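Local coordinates for hydrogenase expression/formation protein (HypB) (Archaeoglobus fulgidus, PDB 2WSM), which probably binds and hydrolyses GTP, and binds nickel and zinc, as a maturation factor in the assembly of hydrogenase, with dimerization that depends on GTP, at residues 32-37 / 126-131; 47-52 / 73-78; 138-143 / 164-169. All coordinates share one frame; numbering follows the deposited sequence.

Interaction 1 of 3, residues 32-37 / 126-131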
loop_
_atom_site.group_PDB
_atom_site.type_symbol
_atom_site.label_atom_id
_atom_site.label_comp_id
_atom_site.label_asym_id
_atom_site.label_seq_id
_atom_site.Cartn_x
_atom_site.Cartn_y
_atom_site.Cartn_z
ATOM N N ALA A 32 -11.186 -4.479 -18.588
ATOM C CA ALA A 32 -10.006 -3.815 -18.039
ATOM C C ALA A 32 -9.301 -4.654 -16.977
ATOM O O ALA A 32 -9.935 -5.221 -16.076
ATOM C CB ALA A 32 -10.368 -2.445 -17.472
ATOM N N VAL A 33 -7.980 -4.712 -17.091
ATOM C CA VAL A 33 -7.143 -5.475 -16.172
ATOM C C VAL A 33 -6.186 -4.542 -15.438
ATOM O O VAL A 33 -5.382 -3.839 -16.059
ATOM C CB VAL A 33 -6.317 -6.528 -16.924
ATOM C CG1 VAL A 33 -5.501 -7.389 -15.944
ATOM C CG2 VAL A 33 -7.231 -7.381 -17.785
ATOM N N ASN A 34 -6.295 -4.543 -14.115
ATOM C CA ASN A 34 -5.411 -3.791 -13.251
ATOM C C ASN A 34 -4.184 -4.656 -12.965
ATOM O O ASN A 34 -4.272 -5.644 -12.239
ATOM C CB ASN A 34 -6.163 -3.450 -11.954
ATOM C CG ASN A 34 -5.299 -2.754 -10.925
ATOM O OD1 ASN A 34 -4.165 -2.375 -11.198
ATOM N ND2 ASN A 34 -5.846 -2.572 -9.725
ATOM N N ILE A 35 -3.045 -4.305 -13.550
ATOM C CA ILE A 35 -1.851 -5.136 -13.405
ATOM C C ILE A 35 -0.885 -4.554 -12.403
ATOM O O ILE A 35 -0.234 -3.542 -12.657
ATOM C CB ILE A 35 -1.124 -5.380 -14.741
ATOM C CG1 ILE A 35 -2.065 -6.074 -15.725
ATOM C CG2 ILE A 35 0.160 -6.208 -14.513
ATOM C CD1 ILE A 35 -1.601 -6.027 -17.152
ATOM N N MET A 36 -0.786 -5.223 -11.266
ATOM C CA MET A 36 -0.010 -4.718 -10.145
ATOM C C MET A 36 1.296 -5.486 -9.987
ATOM O O MET A 36 1.438 -6.604 -10.480
ATOM C CB MET A 36 -0.841 -4.796 -8.861
ATOM C CG MET A 36 -1.923 -3.728 -8.758
ATOM S SD MET A 36 -3.177 -4.097 -7.509
ATOM C CE MET A 36 -4.147 -5.332 -8.381
ATOM N N GLY A 37 2.252 -4.874 -9.304
ATOM C CA GLY A 37 3.531 -5.511 -9.060
ATOM C C GLY A 37 4.644 -4.498 -8.901
ATOM O O GLY A 37 4.547 -3.359 -9.362
ATOM N N PHE A 126 -7.459 0.619 -3.550
ATOM C CA PHE A 126 -7.995 1.452 -4.616
ATOM C C PHE A 126 -8.621 0.696 -5.790
ATOM O O PHE A 126 -7.935 0.170 -6.664
ATOM C CB PHE A 126 -6.953 2.474 -5.060
ATOM C CG PHE A 126 -6.509 3.372 -3.945
ATOM C CD1 PHE A 126 -7.237 4.507 -3.624
ATOM C CD2 PHE A 126 -5.397 3.054 -3.179
ATOM C CE1 PHE A 126 -6.844 5.330 -2.579
ATOM C CE2 PHE A 126 -4.999 3.868 -2.135
ATOM C CZ PHE A 126 -5.722 5.010 -1.833
ATOM N N ASP A 127 -9.945 0.649 -5.781
ATOM C CA ASP A 127 -10.713 0.119 -6.895
ATOM C C ASP A 127 -10.607 1.092 -8.075
ATOM O O ASP A 127 -10.939 2.261 -7.949
ATOM C CB ASP A 127 -12.175 -0.043 -6.464
ATOM C CG ASP A 127 -13.017 -0.782 -7.484
ATOM O OD1 ASP A 127 -14.245 -0.837 -7.286
ATOM O OD2 ASP A 127 -12.465 -1.310 -8.472
ATOM N N LEU A 128 -10.131 0.614 -9.217
ATOM C CA LEU A 128 -10.043 1.465 -10.395
ATOM C C LEU A 128 -11.324 1.384 -11.222
ATOM O O LEU A 128 -11.578 2.236 -12.075
ATOM C CB LEU A 128 -8.837 1.067 -11.255
ATOM C CG LEU A 128 -7.474 1.078 -10.553
ATOM C CD1 LEU A 128 -6.355 0.791 -11.541
ATOM C CD2 LEU A 128 -7.244 2.410 -9.846
ATOM N N GLY A 129 -12.126 0.355 -10.958
ATOM C CA GLY A 129 -13.318 0.082 -11.734
ATOM C C GLY A 129 -13.054 -1.070 -12.677
ATOM O O GLY A 129 -13.837 -1.339 -13.590
ATOM N N GLU A 130 -11.941 -1.757 -12.439
ATOM C CA GLU A 130 -11.478 -2.836 -13.305
ATOM C C GLU A 130 -12.285 -4.138 -13.196
ATOM O O GLU A 130 -12.947 -4.397 -12.196
ATOM C CB GLU A 130 -9.998 -3.122 -13.027
ATOM C CG GLU A 130 -9.726 -3.805 -11.707
ATOM C CD GLU A 130 -9.553 -2.836 -10.545
ATOM O OE1 GLU A 130 -8.865 -3.200 -9.575
ATOM O OE2 GLU A 130 -10.099 -1.719 -10.586
ATOM N N ASN A 131 -12.212 -4.945 -14.247
ATOM C CA ASN A 131 -12.802 -6.282 -14.277
ATOM C C ASN A 131 -11.967 -7.339 -13.530
ATOM O O ASN A 131 -12.513 -8.206 -12.849
ATOM C CB ASN A 131 -13.005 -6.743 -15.731
ATOM C CG ASN A 131 -13.852 -5.780 -16.545
ATOM O OD1 ASN A 131 -13.495 -4.611 -16.730
ATOM N ND2 ASN A 131 -14.978 -6.272 -17.052
HETATM O O HOH W 1 -5.639 -0.905 -7.253
#
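N131 grips A32 twice, once with its side chain and once with its own backbone. CG of N131 stands anti to the carbonyl carbon (chi1 -56°), which brings OD1 round beside its own N, and both reach the one residue. A32 N donates to N131 OD1 over 3.0 Å in a nearly straight bond, approaching from above the carbonyl plane; N131 N returns a bond to A32 O at 2.9 Å.

Two residues along the strand, N34 reaches across with its amide. L128 CD1 lies squarely over one face of that amide, 3.7 Å from N34 CG, while N34 ND2 donates a hydrogen bond to E130 OE1 at 3.1 Å. The carboxylate stands at 80° to the amide, and the donor comes in from above the carboxylate plane although the acceptor lies close to the amide plane. ND2 also donates to a water, which sits 2.6 Å from F126 O. With OD1 bonded to N116 of the neighbouring strand, both ends of this buried amide are engaged and its rotation is fixed.

E130 is folded back on its own loop: CG sits between the backbone N and the carbonyl carbon, and a second bend at chi2 (-87°) lets OE2 take L128 N at 2.7 Å through its syn lone pair. D127 OD2, which accepts from G129 N in an Asx turn, comes within 3.2 Å of E130 OE2. The strain expected between these two acceptors is probably eased by R22, paired with D127, and R133, paired with E130 OE1.

The loop that leads into strand 132-138 is thus pinned to strand 31-37, the central strand that runs into the probable P-loop of this G3E-family GTPase, in the P-loop NTPase fold.

Interaction 2 of 3, residues 47-52 / 73-78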
loop_
_atom_site.group_PDB
_atom_site.type_symbol
_atom_site.label_atom_id
_atom_site.label_comp_id
_atom_site.label_asym_id
_atom_site.label_seq_id
_atom_site.Cartn_x
_atom_site.Cartn_y
_atom_site.Cartn_z
ATOM N N ILE A 47 2.985 -6.819 -21.096
ATOM C CA ILE A 47 1.991 -6.075 -21.861
ATOM C C ILE A 47 2.368 -6.001 -23.346
ATOM O O ILE A 47 1.530 -6.218 -24.221
ATOM C CB ILE A 47 1.776 -4.664 -21.285
ATOM C CG1 ILE A 47 1.010 -4.744 -19.962
ATOM C CG2 ILE A 47 1.019 -3.778 -22.282
ATOM C CD1 ILE A 47 0.910 -3.399 -19.221
ATOM N N GLU A 48 3.631 -5.713 -23.626
ATOM C CA GLU A 48 4.105 -5.691 -25.006
ATOM C C GLU A 48 3.932 -7.061 -25.648
ATOM O O GLU A 48 3.293 -7.186 -26.692
ATOM C CB GLU A 48 5.570 -5.260 -25.062
ATOM C CG GLU A 48 5.820 -3.883 -24.459
ATOM C CD GLU A 48 7.269 -3.655 -24.069
ATOM O OE1 GLU A 48 7.981 -4.654 -23.824
ATOM O OE2 GLU A 48 7.690 -2.478 -23.992
ATOM N N ARG A 49 4.504 -8.087 -25.019
ATOM C CA ARG A 49 4.407 -9.448 -25.537
ATOM C C ARG A 49 2.955 -9.827 -25.818
ATOM O O ARG A 49 2.659 -10.483 -26.807
ATOM C CB ARG A 49 5.057 -10.449 -24.574
ATOM C CG ARG A 49 6.569 -10.278 -24.404
ATOM C CD ARG A 49 7.334 -10.692 -25.667
ATOM N NE ARG A 49 6.780 -11.914 -26.236
ATOM C CZ ARG A 49 7.185 -13.139 -25.923
ATOM N NH1 ARG A 49 8.173 -13.308 -25.059
ATOM N NH2 ARG A 49 6.607 -14.194 -26.485
ATOM N N THR A 50 2.047 -9.398 -24.953
ATOM C CA THR A 50 0.627 -9.655 -25.158
ATOM C C THR A 50 0.130 -8.982 -26.432
ATOM O O THR A 50 -0.568 -9.584 -27.246
ATOM C CB THR A 50 -0.205 -9.103 -23.998
ATOM O OG1 THR A 50 0.163 -9.764 -22.785
ATOM C CG2 THR A 50 -1.692 -9.291 -24.266
ATOM N N ILE A 51 0.478 -7.710 -26.575
ATOM C CA ILE A 51 0.090 -6.932 -27.735
ATOM C C ILE A 51 0.607 -7.602 -29.006
ATOM O O ILE A 51 -0.099 -7.680 -30.012
ATOM C CB ILE A 51 0.612 -5.488 -27.605
ATOM C CG1 ILE A 51 -0.140 -4.777 -26.474
ATOM C CG2 ILE A 51 0.463 -4.730 -28.918
ATOM C CD1 ILE A 51 0.539 -3.529 -25.988
ATOM N N GLU A 52 1.828 -8.123 -28.932
ATOM C CA GLU A 52 2.461 -8.761 -30.077
ATOM C C GLU A 52 1.767 -10.055 -30.479
ATOM O O GLU A 52 1.654 -10.362 -31.663
ATOM C CB GLU A 52 3.939 -9.012 -29.795
ATOM C CG GLU A 52 4.793 -7.769 -29.950
ATOM C CD GLU A 52 6.049 -7.793 -29.100
ATOM O OE1 GLU A 52 6.602 -8.892 -28.868
ATOM O OE2 GLU A 52 6.483 -6.702 -28.669
ATOM N N TYR A 73 7.990 2.935 -24.913
ATOM C CA TYR A 73 6.830 3.641 -25.445
ATOM C C TYR A 73 6.723 3.483 -26.958
ATOM O O TYR A 73 5.635 3.278 -27.497
ATOM C CB TYR A 73 6.832 5.116 -25.045
ATOM C CG TYR A 73 6.084 5.353 -23.762
ATOM C CD1 TYR A 73 4.699 5.294 -23.728
ATOM C CD2 TYR A 73 6.760 5.612 -22.581
ATOM C CE1 TYR A 73 4.008 5.496 -22.550
ATOM C CE2 TYR A 73 6.084 5.822 -21.407
ATOM C CZ TYR A 73 4.710 5.760 -21.391
ATOM O OH TYR A 73 4.039 5.965 -20.209
ATOM N N GLU A 74 7.861 3.568 -27.635
ATOM C CA GLU A 74 7.902 3.308 -29.061
ATOM C C GLU A 74 7.438 1.890 -29.328
ATOM O O GLU A 74 6.647 1.643 -30.234
ATOM C CB GLU A 74 9.320 3.490 -29.595
ATOM C CG GLU A 74 9.401 3.480 -31.106
ATOM C CD GLU A 74 10.650 4.167 -31.620
ATOM O OE1 GLU A 74 11.758 3.831 -31.143
ATOM O OE2 GLU A 74 10.519 5.044 -32.500
ATOM N N ARG A 75 7.919 0.952 -28.524
ATOM C CA ARG A 75 7.622 -0.447 -28.776
ATOM C C ARG A 75 6.122 -0.738 -28.702
ATOM O O ARG A 75 5.583 -1.459 -29.544
ATOM C CB ARG A 75 8.410 -1.356 -27.834
ATOM C CG ARG A 75 8.364 -2.821 -28.227
ATOM C CD ARG A 75 9.264 -3.657 -27.339
ATOM N NE ARG A 75 8.869 -5.065 -27.327
ATOM C CZ ARG A 75 9.469 -6.002 -26.599
ATOM N NH1 ARG A 75 10.500 -5.684 -25.826
ATOM N NH2 ARG A 75 9.043 -7.256 -26.648
ATOM N N VAL A 76 5.447 -0.168 -27.707
ATOM C CA VAL A 76 4.016 -0.407 -27.547
ATOM C C VAL A 76 3.204 0.347 -28.594
ATOM O O VAL A 76 2.233 -0.185 -29.135
ATOM C CB VAL A 76 3.506 -0.035 -26.136
ATOM C CG1 VAL A 76 4.286 -0.782 -25.072
ATOM C CG2 VAL A 76 3.580 1.467 -25.907
ATOM N N ARG A 77 3.610 1.578 -28.882
ATOM C CA ARG A 77 2.895 2.416 -29.836
ATOM C C ARG A 77 3.115 1.947 -31.274
ATOM O O ARG A 77 2.315 2.232 -32.165
ATOM C CB ARG A 77 3.320 3.877 -29.678
ATOM C CG ARG A 77 2.642 4.585 -28.518
ATOM C CD ARG A 77 3.437 5.787 -28.044
ATOM N NE ARG A 77 2.911 6.311 -26.786
ATOM C CZ ARG A 77 3.571 7.140 -25.979
ATOM N NH1 ARG A 77 4.795 7.546 -26.294
ATOM N NH2 ARG A 77 3.007 7.559 -24.853
ATOM N N ARG A 78 4.199 1.210 -31.484
ATOM C CA ARG A 78 4.583 0.764 -32.812
ATOM C C ARG A 78 3.501 -0.075 -33.483
ATOM O O ARG A 78 3.399 -0.100 -34.711
ATOM C CB ARG A 78 5.883 -0.029 -32.731
ATOM C CG ARG A 78 6.331 -0.654 -34.039
ATOM C CD ARG A 78 7.529 -1.539 -33.785
ATOM N NE ARG A 78 8.426 -0.915 -32.818
ATOM C CZ ARG A 78 9.418 -1.547 -32.204
ATOM N NH1 ARG A 78 9.638 -2.830 -32.460
ATOM N NH2 ARG A 78 10.186 -0.898 -31.338
#
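Helices 47-52 and 73-77 run side by side in nearly the same direction, 24° apart with their axes 10.0 Å from each other, and E48 and V76 bring their CA atoms nearest. They belong to successive beta-alpha-beta crossovers of the P-loop NTPase fold: helix 43-54 leads from strand 31-37 to strand 60-64, and helix 70-77 from there to strand 82-85.

R75 carries the contact. Its CG is anti to the backbone N (chi1 -168°) and the chain stays extended as far as NE, long enough to span to two glutamates a turn apart on the other helix. E52 meets the guanidinium at its edge, nearly coplanar with it. A single oxygen, E52 OE2, takes NE of R75 on its syn lone pair at 3.2 Å, with a weaker bond from NH2. E48 comes in over a face instead: E48 OE1 hangs 3.4 Å from R75 NH1 with no N-H aimed at it, a salt bridge of charge alone. An alanine at this position would remove the guanidinium, and E48 and E52 would probably be left as two negative groups without their shared counter-charge across the helix pair.

R49 brushes the same edge with its CD, 4.0 Å from R75 NH2. Its own guanidinium, which makes a cation-pi contact with F201, is turned almost parallel to that of R75.

Deeper in, V76 touches A83 of strand 82-85 as well as E48. Behind the carboxylate, the methylene CG of E48 packs on V76 CG1 at 3.5 Å.

Interaction 3 of 3, residues 138-143 / 164-169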
loop_
_atom_site.group_PDB
_atom_site.type_symbol
_atom_site.label_atom_id
_atom_site.label_comp_id
_atom_site.label_asym_id
_atom_site.label_seq_id
_atom_site.Cartn_x
_atom_site.Cartn_y
_atom_site.Cartn_z
ATOM N N SER A 138 8.424 -11.150 -9.512
ATOM C CA SER A 138 9.573 -11.823 -10.098
ATOM C C SER A 138 10.331 -12.579 -9.003
ATOM O O SER A 138 10.335 -12.147 -7.847
ATOM C CB SER A 138 10.480 -10.803 -10.799
ATOM O OG SER A 138 11.831 -11.229 -10.817
ATOM N N VAL A 139 10.957 -13.702 -9.364
ATOM C CA VAL A 139 11.701 -14.505 -8.389
ATOM C C VAL A 139 12.910 -13.758 -7.851
ATOM O O VAL A 139 13.427 -14.093 -6.792
ATOM C CB VAL A 139 12.181 -15.876 -8.948
ATOM C CG1 VAL A 139 10.999 -16.788 -9.245
ATOM C CG2 VAL A 139 13.086 -15.691 -10.166
ATOM N N THR A 140 13.354 -12.744 -8.585
ATOM C CA THR A 140 14.508 -11.950 -8.176
ATOM C C THR A 140 14.178 -11.051 -6.998
ATOM O O THR A 140 15.063 -10.414 -6.431
ATOM C CB THR A 140 15.040 -11.085 -9.340
ATOM O OG1 THR A 140 14.047 -10.126 -9.716
ATOM C CG2 THR A 140 15.356 -11.955 -10.546
ATOM N N GLU A 141 12.903 -11.004 -6.624
ATOM C CA GLU A 141 12.470 -10.164 -5.508
ATOM C C GLU A 141 12.616 -10.884 -4.167
ATOM O O GLU A 141 12.444 -10.282 -3.109
ATOM C CB GLU A 141 11.022 -9.708 -5.710
ATOM C CG GLU A 141 10.841 -8.742 -6.868
ATOM C CD GLU A 141 9.382 -8.500 -7.212
ATOM O OE1 GLU A 141 8.621 -8.051 -6.326
ATOM O OE2 GLU A 141 9.002 -8.754 -8.374
ATOM N N GLY A 142 12.946 -12.168 -4.217
ATOM C CA GLY A 142 13.001 -12.972 -3.009
ATOM C C GLY A 142 11.757 -13.829 -2.873
ATOM O O GLY A 142 10.649 -13.370 -3.150
ATOM N N ASP A 143 11.936 -15.076 -2.446
ATOM C CA ASP A 143 10.819 -16.016 -2.358
ATOM C C ASP A 143 9.948 -15.857 -1.108
ATOM O O ASP A 143 9.026 -16.641 -0.888
ATOM C CB ASP A 143 11.309 -17.462 -2.512
ATOM C CG ASP A 143 12.407 -17.811 -1.532
ATOM O OD1 ASP A 143 12.315 -17.392 -0.365
ATOM O OD2 ASP A 143 13.359 -18.515 -1.930
ATOM N N VAL A 164 10.952 -17.187 -13.799
ATOM C CA VAL A 164 11.272 -18.402 -13.043
ATOM C C VAL A 164 12.571 -19.093 -13.491
ATOM O O VAL A 164 13.248 -19.731 -12.681
ATOM C CB VAL A 164 10.111 -19.424 -13.052
ATOM C CG1 VAL A 164 8.843 -18.796 -12.495
ATOM C CG2 VAL A 164 9.881 -19.967 -14.457
ATOM N N ALA A 165 12.922 -18.969 -14.768
ATOM C CA ALA A 165 14.152 -19.588 -15.266
ATOM C C ALA A 165 15.404 -18.990 -14.620
ATOM O O ALA A 165 16.512 -19.475 -14.840
ATOM C CB ALA A 165 14.235 -19.504 -16.790
ATOM N N LEU A 166 15.227 -17.937 -13.829
ATOM C CA LEU A 166 16.325 -17.369 -13.055
ATOM C C LEU A 166 16.269 -17.829 -11.598
ATOM O O LEU A 166 17.127 -17.468 -10.793
ATOM C CB LEU A 166 16.302 -15.840 -13.118
ATOM C CG LEU A 166 16.469 -15.212 -14.505
ATOM C CD1 LEU A 166 16.570 -13.699 -14.406
ATOM C CD2 LEU A 166 17.686 -15.784 -15.213
ATOM N N ALA A 167 15.257 -18.631 -11.267
ATOM C CA ALA A 167 15.029 -19.072 -9.890
ATOM C C ALA A 167 16.292 -19.624 -9.242
ATOM O O ALA A 167 16.790 -19.081 -8.254
ATOM C CB ALA A 167 13.925 -20.115 -9.840
ATOM N N GLU A 168 16.798 -20.712 -9.811
ATOM C CA GLU A 168 17.988 -21.371 -9.299
ATOM C C GLU A 168 19.135 -20.380 -9.149
ATOM O O GLU A 168 19.735 -20.271 -8.084
ATOM C CB GLU A 168 18.395 -22.516 -10.229
ATOM C CG GLU A 168 18.994 -23.701 -9.502
ATOM C CD GLU A 168 18.053 -24.262 -8.457
ATOM O OE1 GLU A 168 17.033 -24.873 -8.843
ATOM O OE2 GLU A 168 18.331 -24.088 -7.252
ATOM N N ALA A 169 19.420 -19.646 -10.218
ATOM C CA ALA A 169 20.536 -18.700 -10.239
ATOM C C ALA A 169 20.510 -17.701 -9.090
ATOM O O ALA A 169 21.557 -17.278 -8.606
ATOM C CB ALA A 169 20.582 -17.965 -11.570
#
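The peptide group between L166 and A167 presents one face to V139, whose CG2 sits almost straight above the nitrogen, 3.8 Å from A167 N and 4.1 Å from L166 C. At the edge of the same peptide the A167 N-H is already used, bonded to V164 O at 2.7 Å within a 3-10 turn, so the valine meets a backbone that is fixed from within. The other flat group here is the carboxylate of E141, met by S138 N from above its plane: the bond to OE2 is short, 2.7 Å, and almost straight.

V139 holds CG1 anti to its carbonyl carbon (chi1 -67°), which spreads its two methyls over the opposite turn. CG1 leans on V164, 4.4 Å from V164 CG1, and reaches A167 CB; CG2 takes the peptide and the CB of L166. V174 of helix 174-184 touches both V139 and A167.

In this P-loop NTPase fold, strands 132-138 and 158-162 are parallel neighbours, and the contact joins the turns just beyond their C-terminal ends, with V139 and N162 bonded through their backbones. N162 and K163, just before V164, probably correspond to the start of the NKxD guanine-recognition motif of GTPases, though A165 stands in the aspartate's place and only the first half is matched. E141 touches A38 and S41 in the probable P-loop.

At the outer margin T140 lays CG2 against L166 CD1, 4.4 Å away. With chi1 at 64°, the threonine swings its hydroxyl back the other way, and T140 OG1 shares a 2.7 Å hydrogen bond with S138 OG.

How the interactions relate
Interactions 1 and 2 are joined through strand 31-37 and the helix that follows it: I35 CD1 packs on I47 CG1 at 4.0 Å, although the two centres are 19 Å apart. Between strand and helix lies the probable P-loop, for which 32-37 supplies the approach and 47-52 continues the exit helix. Interaction 3 stands about 25 Å from each of the others, centre to centre; its nearest atoms come to about 6 Å from interaction 1 and about 12 Å from interaction 2. It approaches the same probable nucleotide site from the neighbouring strand ends. In sequence, interaction 2 is nested inside interaction 1, and interaction 3 follows both.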